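Local coordinates for aminoglycoside phosphotransferase (Mycobacterium smegmatis, PDB 6EF6), which phosphorylates (S)-1-amino-2-propanol, serving as the kinase of an aminoacetone-utilization bacterial microcompartment, at residues 52-57 with 252-257; 84-89 with 108-113; 90-95 with 99-104; 229-234 with 308-313. One frame throughout, in Å; residues are numbered along the deposited sequence. Where two conformers were deposited one is given.

Contact 1 (52-57 with 252-257); sequences SENATY and DFDDCG. With NA (sodium ion), chain D; BEZ (benzoic acid), chain B; JFN ((2R)-1-methoxypropan-2-amine), chain C.
Asn54 and Asp254 make the direct polar join: ND2 of Asn54 gives a hydrogen bond to OD2 of Asp254 at 3.0 Å, nearly straight at 175°. The acceptor lies in the Asn54 amide plane, whereas the N-H comes down on the Asp254 carboxylate from above, the two planes being 73° apart. OD1 of Asn54 accepts from the backbone N of Arg72, so both ends of the amide are used and its rotation is fixed. Asp252 OD2 comes 3.7 Å from Ser52 CA. Ser52 OG, anti to its own N (chi1 168°), turns back to accept from Asn54 N at 2.7 Å, an ST turn that shapes the bend.

The looser side of the contact is bridged by waters and ligands. One water joins Ser52 OG, Asn54 ND2, Asp252 OD1 and a benzoic acid oxygen; another links Glu53 N to Asp252 OD1. OD2 of Asp252 binds the sodium ion at 2.6 Å, and three waters and Asp231 also coordinate the metal. Glu53 is one of the residues lining the methoxypropanamine pocket, and Asp255 OD2 reaches the ligand amine through a water that also ligates sodium. The turn between strands 45-48 and 55-61, set over a metal-binding Asp-Phe-Asp loop, is characteristic of the active-site cleft of the phosphotransferase enzyme family, where the loop is the counterpart of the kinase DFG motif.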
# COMPACT_ATOMS: atom_id res chain seq x y z
N SER A 52 -0.22 -2.08 8.97
CA SER A 52 -0.81 -3.06 8.07
C SER A 52 -2.29 -3.33 8.32
O SER A 52 -2.74 -3.20 9.45
CB SER A 52 -0.03 -4.38 8.12
OG SER A 52 -0.74 -5.41 7.46
N GLU A 53 -3.03 -3.76 7.30
CA GLU A 53 -4.37 -4.31 7.53
C GLU A 53 -4.31 -5.72 8.12
O GLU A 53 -5.32 -6.20 8.65
CB GLU A 53 -5.12 -4.40 6.20
CG GLU A 53 -6.00 -3.22 5.87
CD GLU A 53 -7.21 -3.64 5.05
OE1 GLU A 53 -8.15 -4.23 5.62
OE2 GLU A 53 -7.21 -3.39 3.82
N ASN A 54 -3.18 -6.40 8.01
CA ASN A 54 -2.97 -7.67 8.68
C ASN A 54 -2.55 -7.39 10.12
O ASN A 54 -2.08 -6.30 10.45
CB ASN A 54 -1.87 -8.46 7.94
CG ASN A 54 -2.20 -8.66 6.47
OD1 ASN A 54 -3.21 -9.26 6.12
ND2 ASN A 54 -1.38 -8.11 5.59
N ALA A 55 -2.72 -8.38 10.98
CA ALA A 55 -2.27 -8.27 12.36
C ALA A 55 -0.76 -8.50 12.38
O ALA A 55 -0.30 -9.58 12.00
CB ALA A 55 -3.00 -9.30 13.22
N THR A 56 0.00 -7.51 12.82
CA THR A 56 1.46 -7.58 12.86
C THR A 56 1.93 -7.34 14.29
O THR A 56 1.42 -6.45 14.97
CB THR A 56 2.04 -6.52 11.91
OG1 THR A 56 1.64 -6.83 10.55
CG2 THR A 56 3.58 -6.50 11.97
N TYR A 57 2.83 -8.20 14.77
CA TYR A 57 3.22 -8.23 16.18
C TYR A 57 4.72 -8.07 16.32
O TYR A 57 5.50 -8.68 15.58
CB TYR A 57 2.84 -9.56 16.83
CG TYR A 57 1.36 -9.85 16.84
CD1 TYR A 57 0.76 -10.50 15.77
CD2 TYR A 57 0.55 -9.46 17.91
CE1 TYR A 57 -0.59 -10.77 15.78
CE2 TYR A 57 -0.80 -9.72 17.91
CZ TYR A 57 -1.37 -10.38 16.83
OH TYR A 57 -2.72 -10.62 16.85
N ASP A 252 5.27 -3.70 4.39
CA ASP A 252 3.89 -3.92 3.98
C ASP A 252 3.73 -3.92 2.46
O ASP A 252 2.96 -3.16 1.89
CB ASP A 252 2.95 -2.90 4.62
CG ASP A 252 1.48 -3.26 4.44
OD1 ASP A 252 1.20 -4.39 3.99
OD2 ASP A 252 0.61 -2.41 4.75
N PHE A 253 4.43 -4.89 1.85
CA PHE A 253 4.28 -5.20 0.42
C PHE A 253 3.03 -6.05 0.14
O PHE A 253 2.91 -6.64 -0.94
CB PHE A 253 5.56 -5.88 -0.14
CG PHE A 253 6.71 -4.96 -0.39
CD1 PHE A 253 7.47 -4.43 0.66
CD2 PHE A 253 7.14 -4.71 -1.69
CE1 PHE A 253 8.57 -3.62 0.41
CE2 PHE A 253 8.24 -3.89 -1.91
CZ PHE A 253 8.95 -3.35 -0.89
N ASP A 254 2.11 -6.20 1.10
CA ASP A 254 1.05 -7.18 0.92
C ASP A 254 0.04 -6.81 -0.16
O ASP A 254 -0.72 -7.70 -0.56
CB ASP A 254 0.32 -7.38 2.26
CG ASP A 254 -0.64 -8.58 2.25
OD1 ASP A 254 -0.24 -9.72 1.90
OD2 ASP A 254 -1.83 -8.40 2.63
N ASP A 255 -0.04 -5.58 -0.61
CA ASP A 255 -0.88 -5.18 -1.74
C ASP A 255 -0.13 -5.16 -3.05
O ASP A 255 -0.65 -4.72 -4.06
CB ASP A 255 -1.60 -3.83 -1.53
CG ASP A 255 -2.79 -3.91 -0.63
OD1 ASP A 255 -3.30 -5.01 -0.38
OD2 ASP A 255 -3.17 -2.79 -0.15
N CYS A 256 1.11 -5.62 -3.08
CA CYS A 256 1.89 -5.44 -4.30
C CYS A 256 1.29 -6.27 -5.44
O CYS A 256 0.64 -7.29 -5.25
CB CYS A 256 3.37 -5.78 -4.09
SG CYS A 256 3.85 -7.54 -4.03
N GLY A 257 1.48 -5.76 -6.66
CA GLY A 257 0.94 -6.45 -7.83
C GLY A 257 1.04 -5.54 -9.04
O GLY A 257 1.84 -4.63 -9.04
NA NA D . -1.49 -2.12 3.24
C BEZ B . 4.45 -6.21 6.87
O1 BEZ B . 4.69 -6.64 5.74
O2 BEZ B . 3.25 -6.10 7.26
C1 BEZ B . 5.60 -5.82 7.73
C2 BEZ B . 5.42 -4.96 8.80
C3 BEZ B . 6.51 -4.62 9.60
C4 BEZ B . 7.77 -5.11 9.30
C5 BEZ B . 7.95 -5.97 8.22
C6 BEZ B . 6.87 -6.31 7.44
C07 JFN C . -6.09 1.29 6.42
C08 JFN C . -6.31 -0.02 2.96
C09 JFN C . -5.89 0.80 4.18
C15 JFN C . -5.35 0.26 1.82
N04 JFN C . -6.19 -1.43 3.24
O02 JFN C . -6.74 0.78 5.28
O HOH W 1 1.11 -6.48 5.74
O HOH W 2 0.82 -0.76 6.67
O HOH W 3 -1.72 -4.19 4.57
O HOH W 4 -3.00 -10.60 3.58
O HOH W 5 -0.43 -3.37 1.76
O HOH W 6 -3.36 -2.28 2.47

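Contact 2 (84-89 with 108-113); sequences ELDWLA and GRRVVT
Asp86 and Arg110 form the charged part of this contact, a salt bridge in which both terminal guanidinium nitrogens grip one oxygen. NH2 of Arg110 reaches Asp86 OD1 at 2.9 Å. NH1 of Arg110 reaches the same Asp86 OD1 at 3.1 Å. OD1 lies close to the guanidinium plane, but both nitrogens come to the carboxylate from one face of its plane, so the grip is end-on and skewed. A bend at the third torsion of Arg110 (chi3 -60°) swings the guanidinium over to the helix.

The van der Waals contacts belong to Leu85. Its CB lies over one face of the Arg110 guanidinium, 3.7 Å from NH1 and set toward the rim. Farther out, Leu85 CD1 packs on Arg110 CB at 3.7 Å, and this same methyl meets Val111 CG2 at 3.9 Å. Leu85 thus runs alongside the arginine in the reverse direction, with the salt bridge at one end of the pair and hydrocarbon at the other.

Val111 also reaches Ile81 and Glu82 of helix 78-94. This helix packs on strand 124-130 through Leu85, which touches Val127, and through the present contact on the chain leading into the outermost strand 112-114.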
# COMPACT_ATOMS: atom_id res chain seq x y z
N GLU A 84 5.38 -12.22 -3.36
CA GLU A 84 5.80 -11.00 -2.67
C GLU A 84 7.19 -11.20 -2.11
O GLU A 84 8.06 -10.35 -2.25
CB GLU A 84 4.82 -10.68 -1.52
CG GLU A 84 5.29 -9.51 -0.62
CD GLU A 84 4.72 -9.55 0.81
OE1 GLU A 84 3.88 -10.43 1.11
OE2 GLU A 84 5.12 -8.68 1.62
N LEU A 85 7.38 -12.32 -1.40
CA LEU A 85 8.67 -12.60 -0.76
C LEU A 85 9.79 -12.74 -1.78
O LEU A 85 10.92 -12.35 -1.50
CB LEU A 85 8.57 -13.82 0.18
CG LEU A 85 7.47 -13.72 1.27
CD1 LEU A 85 7.56 -14.92 2.19
CD2 LEU A 85 7.48 -12.42 2.06
N ASP A 86 9.50 -13.26 -2.97
CA ASP A 86 10.52 -13.30 -4.03
C ASP A 86 10.93 -11.89 -4.47
O ASP A 86 12.11 -11.63 -4.73
CB ASP A 86 9.98 -14.07 -5.23
CG ASP A 86 9.94 -15.59 -5.00
OD1 ASP A 86 10.63 -16.08 -4.07
OD2 ASP A 86 9.18 -16.25 -5.74
N TRP A 87 9.97 -10.94 -4.54
CA TRP A 87 10.38 -9.58 -4.84
C TRP A 87 11.23 -9.00 -3.72
O TRP A 87 12.24 -8.33 -3.98
CB TRP A 87 9.17 -8.69 -5.13
CG TRP A 87 9.51 -7.37 -5.76
CD1 TRP A 87 10.65 -7.06 -6.43
CD2 TRP A 87 8.71 -6.17 -5.80
NE1 TRP A 87 10.62 -5.76 -6.86
CE2 TRP A 87 9.45 -5.17 -6.47
CE3 TRP A 87 7.47 -5.84 -5.29
CZ2 TRP A 87 8.96 -3.91 -6.72
CZ3 TRP A 87 6.99 -4.57 -5.49
CH2 TRP A 87 7.73 -3.60 -6.19
N LEU A 88 10.83 -9.24 -2.46
CA LEU A 88 11.64 -8.73 -1.36
C LEU A 88 13.06 -9.26 -1.44
O LEU A 88 14.02 -8.51 -1.23
CB LEU A 88 11.05 -9.08 0.01
CG LEU A 88 9.67 -8.59 0.35
CD1 LEU A 88 9.28 -9.01 1.78
CD2 LEU A 88 9.56 -7.09 0.18
N ALA A 89 13.21 -10.54 -1.77
CA ALA A 89 14.54 -11.12 -1.84
C ALA A 89 15.38 -10.46 -2.92
O ALA A 89 16.59 -10.25 -2.74
CB ALA A 89 14.43 -12.63 -2.07
N GLY A 108 12.53 -24.44 7.31
CA GLY A 108 13.09 -23.70 6.20
C GLY A 108 12.08 -22.96 5.37
O GLY A 108 12.48 -22.24 4.44
N ARG A 109 10.80 -23.11 5.63
CA ARG A 109 9.83 -22.47 4.76
C ARG A 109 9.60 -21.03 5.17
O ARG A 109 9.80 -20.64 6.32
CB ARG A 109 8.56 -23.29 4.73
CG ARG A 109 8.87 -24.66 4.06
CD ARG A 109 7.74 -25.66 4.10
NE ARG A 109 6.44 -25.02 3.97
CZ ARG A 109 5.58 -24.83 4.97
NH1 ARG A 109 4.42 -24.23 4.73
NH2 ARG A 109 5.85 -25.25 6.20
N ARG A 110 9.19 -20.23 4.20
CA ARG A 110 9.01 -18.80 4.43
C ARG A 110 7.61 -18.45 4.89
O ARG A 110 7.44 -17.47 5.61
CB ARG A 110 9.31 -18.04 3.14
CG ARG A 110 10.74 -18.21 2.70
CD ARG A 110 11.11 -17.41 1.43
NE ARG A 110 10.29 -17.81 0.31
CZ ARG A 110 10.30 -17.16 -0.86
NH1 ARG A 110 11.14 -16.16 -1.05
NH2 ARG A 110 9.49 -17.55 -1.83
N VAL A 111 6.60 -19.19 4.44
CA VAL A 111 5.21 -18.94 4.82
C VAL A 111 4.73 -20.10 5.67
O VAL A 111 4.69 -21.24 5.20
CB VAL A 111 4.32 -18.78 3.59
CG1 VAL A 111 2.89 -18.40 4.04
CG2 VAL A 111 4.93 -17.73 2.65
N VAL A 112 4.36 -19.81 6.92
CA VAL A 112 3.81 -20.82 7.83
C VAL A 112 2.29 -20.70 7.79
O VAL A 112 1.75 -19.62 8.04
CB VAL A 112 4.31 -20.59 9.27
CG1 VAL A 112 3.58 -21.50 10.25
CG2 VAL A 112 5.81 -20.83 9.35
N THR A 113 1.61 -21.81 7.53
CA THR A 113 0.16 -21.85 7.54
C THR A 113 -0.29 -22.59 8.78
O THR A 113 0.16 -23.72 9.01
CB THR A 113 -0.38 -22.58 6.30
OG1 THR A 113 0.03 -21.88 5.12
CG2 THR A 113 -1.90 -22.64 6.32

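Contact 3 (90-95 with 99-104); sequences ALRTDS and VPTVVP. With BEZ (benzoic acid), chain B.
Arg92 lies across the connection that leaves its own helix, meeting Val99, Pro100 and Thr101 in turn. From CB the chain extends to CG, which packs on Val99 CG2 at 3.5 Å. CD then passes Thr101 OG1 at 3.2 Å, the two side chains crossing at about a right angle. NE follows over the same threonine, 3.9 Å from its OG1, and Thr101 CG2 lies over one guanidinium face, offset toward its rim. A bend at chi3 (-55°) turns the tip so that NH1 comes to Pro100 O at 2.9 Å, a weak hydrogen bond, bent to 125°. Val102 N, over a guanidinium face, is buried here and has no partner.

Deeper in, Leu91 CB and CD1 touch Val99 CG1, and both residues also cover Phe253. Ser95 closes the helix: its OG donates to Leu91 O at 2.9 Å, and its backbone N reaches that carbonyl from the opposite face.

Pro100 points away from the helix and lays its CG 3.7 Å from C5 of the benzoic acid ring. Paired through Thr101 and Val103 with strand 124-130, this segment probably corresponds to the connection after helix C in the amino-terminal lobe of kinase-like folds, and here it walls part of the ligand pocket.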
# COMPACT_ATOMS: atom_id res chain seq x y z
N ALA A 90 14.77 -10.15 -4.06
CA ALA A 90 15.48 -9.47 -5.15
C ALA A 90 15.81 -8.04 -4.78
O ALA A 90 16.91 -7.56 -5.06
CB ALA A 90 14.64 -9.53 -6.41
N LEU A 91 14.88 -7.34 -4.12
CA LEU A 91 15.16 -5.97 -3.68
C LEU A 91 16.30 -5.95 -2.67
O LEU A 91 17.15 -5.06 -2.70
CB LEU A 91 13.90 -5.32 -3.09
CG LEU A 91 12.83 -5.01 -4.13
CD1 LEU A 91 11.51 -4.77 -3.40
CD2 LEU A 91 13.19 -3.82 -5.01
N ARG A 92 16.37 -6.95 -1.78
CA ARG A 92 17.43 -6.97 -0.78
C ARG A 92 18.81 -7.02 -1.42
O ARG A 92 19.73 -6.29 -1.02
CB ARG A 92 17.27 -8.17 0.17
CG ARG A 92 16.43 -7.87 1.37
CD ARG A 92 16.72 -8.83 2.54
NE ARG A 92 16.58 -10.22 2.13
CZ ARG A 92 15.42 -10.82 1.90
NH1 ARG A 92 14.27 -10.14 2.02
NH2 ARG A 92 15.39 -12.09 1.54
N THR A 93 18.98 -7.86 -2.43
CA THR A 93 20.30 -8.08 -2.99
C THR A 93 20.62 -7.15 -4.16
O THR A 93 21.82 -6.94 -4.44
CB THR A 93 20.41 -9.53 -3.46
OG1 THR A 93 19.45 -9.77 -4.49
CG2 THR A 93 20.17 -10.48 -2.31
N ASP A 94 19.62 -6.61 -4.85
CA ASP A 94 19.85 -5.93 -6.13
C ASP A 94 19.33 -4.51 -6.18
O ASP A 94 19.37 -3.89 -7.25
CB ASP A 94 19.21 -6.72 -7.27
CG ASP A 94 20.03 -7.92 -7.68
OD1 ASP A 94 21.26 -7.78 -7.85
OD2 ASP A 94 19.44 -9.01 -7.82
N SER A 95 18.86 -3.94 -5.08
CA SER A 95 18.44 -2.56 -5.13
C SER A 95 18.92 -1.81 -3.88
O SER A 95 19.27 -2.42 -2.88
CB SER A 95 16.92 -2.50 -5.19
OG SER A 95 16.40 -2.48 -3.90
N VAL A 99 14.42 -3.25 2.63
CA VAL A 99 13.15 -3.95 2.77
C VAL A 99 13.23 -4.98 3.90
O VAL A 99 14.33 -5.26 4.37
CB VAL A 99 12.72 -4.61 1.45
CG1 VAL A 99 12.58 -3.59 0.33
CG2 VAL A 99 13.68 -5.70 1.01
N PRO A 100 12.13 -5.60 4.30
CA PRO A 100 12.21 -6.61 5.37
C PRO A 100 12.94 -7.86 4.92
O PRO A 100 12.92 -8.23 3.74
CB PRO A 100 10.75 -6.93 5.67
CG PRO A 100 9.96 -5.73 5.10
CD PRO A 100 10.74 -5.38 3.87
N THR A 101 13.54 -8.54 5.90
CA THR A 101 14.20 -9.83 5.70
C THR A 101 13.36 -10.93 6.34
O THR A 101 13.05 -10.87 7.53
CB THR A 101 15.58 -9.84 6.36
OG1 THR A 101 16.41 -8.83 5.75
CG2 THR A 101 16.24 -11.18 6.16
N VAL A 102 13.03 -11.94 5.55
CA VAL A 102 12.20 -13.02 6.05
C VAL A 102 13.02 -13.90 6.99
O VAL A 102 14.20 -14.18 6.75
CB VAL A 102 11.65 -13.82 4.86
CG1 VAL A 102 10.99 -15.11 5.36
CG2 VAL A 102 10.67 -13.01 4.07
N VAL A 103 12.40 -14.32 8.09
CA VAL A 103 12.97 -15.32 9.00
C VAL A 103 12.33 -16.67 8.65
O VAL A 103 11.13 -16.84 8.87
CB VAL A 103 12.68 -14.96 10.46
CG1 VAL A 103 13.12 -16.09 11.43
CG2 VAL A 103 13.36 -13.69 10.81
N PRO A 104 13.07 -17.62 8.11
CA PRO A 104 12.46 -18.91 7.82
C PRO A 104 12.08 -19.67 9.08
O PRO A 104 12.69 -19.51 10.14
CB PRO A 104 13.54 -19.67 7.04
CG PRO A 104 14.41 -18.59 6.47
CD PRO A 104 14.42 -17.52 7.52
C BEZ B . 4.45 -6.21 6.87
O1 BEZ B . 4.69 -6.64 5.74
O2 BEZ B . 3.25 -6.10 7.26
C1 BEZ B . 5.60 -5.82 7.73
C2 BEZ B . 5.42 -4.96 8.80
C3 BEZ B . 6.51 -4.62 9.60
C4 BEZ B . 7.77 -5.11 9.30
C5 BEZ B . 7.95 -5.97 8.22
C6 BEZ B . 6.87 -6.31 7.44

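Contact 4 (229-234 with 308-313); sequences HADLRL and FLRRLL. With NA (sodium ion), chain D.
Asp231 meets Arg310 in a buried salt bridge: NH2 of Arg310 lies 2.8 Å from OD1 of Asp231, though at 119° the hydrogen bond is weak. The two side chains stand at about a right angle, with OD1 near the guanidinium edge. Arg233, in one of its two conformers, grips the same carboxylate with straighter bonds. Its NE donates to Asp231 OD1 at 2.8 Å and its NH2 to Asp231 OD2 at 2.9 Å, a side-on pair on the syn sides of both oxygens, somewhat tilted out of the planes of the two groups. OD2 of Asp231 also binds the sodium ion, at 2.2 Å. Beside the salt bridge, a water receives NH1 of Arg310 and donates to Ala230 O.

The next shell fixes these groups. His229 ND1 accepts from Asp231 N at 3.0 Å, in the imidazole plane, while NE2 of that ring bonds to Ile251 O; Leu232 CD2 sits over the centre of the ring. Arg310 starts anti to its backbone N (chi1 -178°) and bends at chi2, reaching out from helix 303-320, and Ser270 and Tyr263 hold its NE and NH1.

The loop matches the His-x-Asp catalytic-loop sequence of the family. Two arginines and a metal ion share one carboxylate, which restrains its rotation and sets OD2 toward the metal. Arg310, which also lines the methoxypropanamine pocket, couples this metal site to the pocket.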
# COMPACT_ATOMS: atom_id res chain seq x y z
N HIS A 229 4.47 -1.70 -5.53
CA HIS A 229 4.15 -1.92 -4.11
C HIS A 229 2.67 -1.68 -3.80
O HIS A 229 2.04 -2.49 -3.12
CB HIS A 229 5.07 -1.05 -3.27
CG HIS A 229 4.86 -1.13 -1.79
ND1 HIS A 229 3.74 -0.61 -1.17
CD2 HIS A 229 5.66 -1.63 -0.82
CE1 HIS A 229 3.89 -0.78 0.14
NE2 HIS A 229 5.04 -1.38 0.38
N ALA A 230 2.12 -0.56 -4.32
CA ALA A 230 0.69 -0.24 -4.29
C ALA A 230 0.18 0.15 -2.92
O ALA A 230 -1.02 0.32 -2.77
CB ALA A 230 -0.16 -1.32 -4.94
N ASP A 231 1.04 0.40 -1.93
CA ASP A 231 0.62 0.96 -0.64
C ASP A 231 1.73 1.81 -0.03
O ASP A 231 2.08 1.68 1.15
CB ASP A 231 0.07 -0.08 0.34
CG ASP A 231 -0.74 0.56 1.47
OD1 ASP A 231 -1.18 1.72 1.36
OD2 ASP A 231 -0.84 -0.13 2.52
N LEU A 232 2.28 2.71 -0.84
CA LEU A 232 3.44 3.53 -0.44
C LEU A 232 3.02 4.83 0.23
O LEU A 232 3.41 5.94 -0.15
CB LEU A 232 4.32 3.77 -1.65
CG LEU A 232 5.12 2.55 -2.12
CD1 LEU A 232 5.81 2.82 -3.47
CD2 LEU A 232 6.13 2.11 -1.08
N ARG A 233 2.24 4.63 1.27
CA ARG A 233 1.92 5.66 2.25
C ARG A 233 3.12 5.97 3.11
O ARG A 233 3.96 5.10 3.36
CB ARG A 233 0.86 5.13 3.20
CG ARG A 233 -0.44 4.98 2.56
CD ARG A 233 -1.50 4.52 3.54
NE ARG A 233 -1.44 3.08 3.80
CZ ARG A 233 -1.13 2.51 4.96
NH1 ARG A 233 -0.83 3.23 6.03
NH2 ARG A 233 -1.12 1.18 5.06
N LEU A 234 3.21 7.21 3.64
CA LEU A 234 4.31 7.56 4.51
C LEU A 234 4.46 6.59 5.68
O LEU A 234 5.57 6.27 6.09
CB LEU A 234 4.10 8.99 5.01
CG LEU A 234 4.22 10.13 3.99
CD1 LEU A 234 3.50 11.40 4.53
CD2 LEU A 234 5.63 10.46 3.67
N PHE A 308 -6.95 10.73 -7.60
CA PHE A 308 -8.40 10.51 -7.63
C PHE A 308 -8.77 9.03 -7.66
O PHE A 308 -9.70 8.61 -6.97
CB PHE A 308 -9.04 11.31 -8.75
CG PHE A 308 -10.53 11.33 -8.64
CD1 PHE A 308 -11.15 11.98 -7.58
CD2 PHE A 308 -11.36 10.66 -9.53
CE1 PHE A 308 -12.52 11.94 -7.44
CE2 PHE A 308 -12.75 10.67 -9.38
CZ PHE A 308 -13.31 11.30 -8.34
N LEU A 309 -7.99 8.22 -8.37
CA LEU A 309 -8.19 6.76 -8.34
C LEU A 309 -8.03 6.24 -6.92
O LEU A 309 -8.86 5.46 -6.42
CB LEU A 309 -7.16 6.09 -9.28
CG LEU A 309 -7.18 4.57 -9.30
CD1 LEU A 309 -8.52 3.97 -9.60
CD2 LEU A 309 -6.14 3.99 -10.25
N ARG A 310 -6.95 6.65 -6.23
CA ARG A 310 -6.77 6.22 -4.83
C ARG A 310 -7.93 6.68 -3.95
O ARG A 310 -8.38 5.92 -3.08
CB ARG A 310 -5.43 6.76 -4.29
CG ARG A 310 -5.12 6.35 -2.89
CD ARG A 310 -4.98 4.83 -2.76
NE ARG A 310 -4.32 4.43 -1.52
CZ ARG A 310 -3.96 3.22 -1.15
NH1 ARG A 310 -4.31 2.19 -1.94
NH2 ARG A 310 -3.32 2.99 -0.00
N ARG A 311 -8.38 7.92 -4.14
CA ARG A 311 -9.49 8.44 -3.35
C ARG A 311 -10.73 7.58 -3.47
O ARG A 311 -11.36 7.25 -2.47
CB ARG A 311 -9.81 9.84 -3.81
CG ARG A 311 -10.82 10.59 -2.93
CD ARG A 311 -10.19 11.04 -1.60
NE ARG A 311 -11.15 11.72 -0.75
CZ ARG A 311 -10.86 12.49 0.30
NH1 ARG A 311 -9.58 12.71 0.59
NH2 ARG A 311 -11.80 13.06 0.99
N LEU A 312 -11.11 7.19 -4.70
CA LEU A 312 -12.30 6.35 -4.88
C LEU A 312 -12.09 4.99 -4.26
O LEU A 312 -13.01 4.44 -3.68
CB LEU A 312 -12.67 6.23 -6.36
CG LEU A 312 -13.15 7.50 -7.04
CD1 LEU A 312 -13.44 7.19 -8.54
CD2 LEU A 312 -14.40 7.99 -6.36
N LEU A 313 -10.90 4.42 -4.45
CA LEU A 313 -10.61 3.15 -3.82
C LEU A 313 -10.75 3.19 -2.31
O LEU A 313 -11.24 2.24 -1.70
CB LEU A 313 -9.24 2.63 -4.23
CG LEU A 313 -9.16 1.96 -5.57
CD1 LEU A 313 -7.72 1.92 -6.06
CD2 LEU A 313 -9.79 0.55 -5.56
NA NA D . -1.49 -2.12 3.24
O HOH W 7 -3.15 -0.37 -1.33
O HOH W 5 -0.43 -3.37 1.76
O HOH W 3 -1.72 -4.19 4.57
O HOH W 6 -3.36 -2.28 2.47

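How the contacts relate
Contacts 2 and 3, with centres 10 Å apart, occupy successive turns of helix 78-94 and pin what follows it beside the five-stranded sheet. Along the chain contact 3 is nested within contact 2, and both lie inside the long loop closed by contact 1. Contact 4 alternates with contact 1, sharing its sodium ion and three waters, their centres 14 Å apart. Phe253 ties the set together: it packs on Trp87 and Leu88 of contact 2, Leu91 and Val99 of contact 3, and His229 of contact 4. Contacts 1 and 3 both touch benzoic acid. The sheet-and-helix lobe is thus joined through contact 1 to the metal and ligand cleft, with the helical lobe beyond in contact 4.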